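Thioredoxin family protein (Pseudomonas aeruginosa, PDB 1Z6N) is of unknown function but belongs to the thioredoxin family, binds magnesium and may act in thiol-disulfide chemistry. Local coordinates at residues Y56-A61 and P84-A89. Sequence-based numbering, arbitrary orientation.
Sequences YRLLVA and PNIELA
Leu58 sets CG anti to its own carbonyl carbon (chi1 -56°) and CD1 anti to CA (chi2 -174°), which raises CD1 from the sheet beside the side chains of the next strand. There CD1 meets two side chains. It lies 3.8 Å from CG2 of Ile86, the branch that stands anti to the Ile86 backbone N. It also lies 3.7 Å from CD1 of Leu88. One methyl of Leu58 thus touches two alternate residues of strand 86-91, all three side chains on one face of the sheet. Val60 adds a looser contact to Leu88 on this face through CG2.

The backbones run parallel, and five hydrogen bonds join them. Tyr56 N donates to Asn85 O (2.8 Å), and Tyr56 O accepts from Glu87 N. Leu58 repeats the pattern: its N binds Glu87 O at 2.8 Å in a nearly straight bond (N-H...O 175°), and its O takes Ala89 N at 3.0 Å. Val60 N donates to Ala89 O, and the pairing continues from Val60 to Ile91. Both backbone polar groups of Leu58 are therefore satisfied by one partner strand. CA-H...O contacts from Ile86 and Leu88 supplement the bonds at Tyr56 O and Leu58 O.

Arg57, Leu59, Glu87 and Ala89 occupy the other face. Arg57 NE and Glu87 OE1 remain 5.3 Å apart, so any attraction is long-range; Arg57 NH1 instead bonds to Glu119 O. Helix 4-10 packs on this face against Arg57, Leu59 and Ala89. Helix 67-82 packs on the opposite face, where Leu73 touches Val60 and Leu76 touches Leu88.

Helix 67-82 also links the two strands in sequence. The pairing is the parallel strand pair of a beta-alpha-beta unit, here in the alpha-beta-alpha sandwich of a thioredoxin-type fold.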
# COMPACT_ATOMS: atom_id res chain seq x y z
N TYR A 56 10.83 -1.94 -7.80
CA TYR A 56 10.59 -1.75 -6.37
C TYR A 56 9.55 -2.74 -5.93
O TYR A 56 8.64 -3.08 -6.68
CB TYR A 56 10.13 -0.32 -6.07
CG TYR A 56 11.22 0.66 -6.39
CD1 TYR A 56 12.15 1.03 -5.43
CD2 TYR A 56 11.36 1.17 -7.68
CE1 TYR A 56 13.18 1.91 -5.74
CE2 TYR A 56 12.38 2.05 -8.01
CZ TYR A 56 13.29 2.42 -7.03
OH TYR A 56 14.32 3.29 -7.34
N ARG A 57 9.70 -3.21 -4.70
CA ARG A 57 8.80 -4.20 -4.14
C ARG A 57 8.12 -3.62 -2.91
O ARG A 57 8.78 -3.06 -2.04
CB ARG A 57 9.58 -5.46 -3.78
CG ARG A 57 10.11 -6.17 -5.00
CD ARG A 57 10.76 -7.47 -4.61
NE ARG A 57 11.44 -8.12 -5.73
CZ ARG A 57 12.71 -7.92 -6.06
NH1 ARG A 57 13.46 -7.09 -5.35
NH2 ARG A 57 13.24 -8.57 -7.09
N LEU A 58 6.79 -3.75 -2.85
CA LEU A 58 6.03 -3.31 -1.69
C LEU A 58 5.63 -4.57 -0.93
O LEU A 58 4.77 -5.32 -1.39
CB LEU A 58 4.80 -2.50 -2.13
CG LEU A 58 5.03 -1.27 -3.02
CD1 LEU A 58 3.74 -0.48 -3.27
CD2 LEU A 58 6.11 -0.37 -2.45
N LEU A 59 6.31 -4.82 0.19
CA LEU A 59 5.94 -5.90 1.10
C LEU A 59 4.89 -5.35 2.05
O LEU A 59 5.15 -4.45 2.85
CB LEU A 59 7.15 -6.42 1.88
CG LEU A 59 6.84 -7.49 2.94
CD1 LEU A 59 6.17 -8.74 2.32
CD2 LEU A 59 8.12 -7.88 3.65
N VAL A 60 3.68 -5.90 1.95
CA VAL A 60 2.55 -5.34 2.66
C VAL A 60 1.99 -6.31 3.68
O VAL A 60 1.83 -7.47 3.38
CB VAL A 60 1.40 -5.03 1.66
CG1 VAL A 60 0.18 -4.46 2.39
CG2 VAL A 60 1.87 -4.05 0.58
N ALA A 61 1.71 -5.83 4.89
CA ALA A 61 0.89 -6.62 5.82
C ALA A 61 -0.50 -6.00 5.83
O ALA A 61 -0.67 -4.80 6.09
CB ALA A 61 1.49 -6.60 7.22
N PRO A 84 4.35 -1.32 -13.91
CA PRO A 84 4.76 -2.70 -13.64
C PRO A 84 6.08 -2.83 -12.87
O PRO A 84 6.32 -3.88 -12.27
CB PRO A 84 4.88 -3.32 -15.05
CG PRO A 84 4.93 -2.16 -15.97
CD PRO A 84 4.06 -1.13 -15.34
N ASN A 85 6.90 -1.78 -12.86
CA ASN A 85 8.15 -1.77 -12.09
C ASN A 85 7.91 -1.84 -10.57
O ASN A 85 8.83 -2.14 -9.81
CB ASN A 85 9.01 -0.55 -12.42
CG ASN A 85 9.85 -0.75 -13.68
OD1 ASN A 85 10.29 0.23 -14.29
ND2 ASN A 85 10.08 -2.00 -14.06
N ILE A 86 6.69 -1.51 -10.15
CA ILE A 86 6.28 -1.60 -8.74
C ILE A 86 5.45 -2.88 -8.60
O ILE A 86 4.55 -3.12 -9.39
CB ILE A 86 5.42 -0.39 -8.31
CG1 ILE A 86 6.21 0.92 -8.38
CG2 ILE A 86 4.86 -0.58 -6.89
CD1 ILE A 86 5.34 2.17 -8.36
N GLU A 87 5.77 -3.71 -7.61
CA GLU A 87 5.01 -4.94 -7.36
C GLU A 87 4.68 -5.09 -5.87
O GLU A 87 5.58 -4.93 -5.04
CB GLU A 87 5.80 -6.19 -7.78
CG GLU A 87 4.94 -7.47 -7.69
CD GLU A 87 5.68 -8.79 -7.99
OE1 GLU A 87 6.86 -8.77 -8.41
OE2 GLU A 87 5.06 -9.86 -7.79
N LEU A 88 3.42 -5.42 -5.57
CA LEU A 88 2.94 -5.67 -4.20
C LEU A 88 2.86 -7.15 -3.93
O LEU A 88 2.42 -7.91 -4.80
CB LEU A 88 1.51 -5.15 -3.98
CG LEU A 88 1.17 -3.68 -3.77
CD1 LEU A 88 1.51 -2.88 -5.02
CD2 LEU A 88 -0.31 -3.53 -3.43
N ALA A 89 3.23 -7.55 -2.71
CA ALA A 89 2.89 -8.89 -2.21
C ALA A 89 2.41 -8.70 -0.79
O ALA A 89 2.99 -7.90 -0.04
CB ALA A 89 4.10 -9.79 -2.23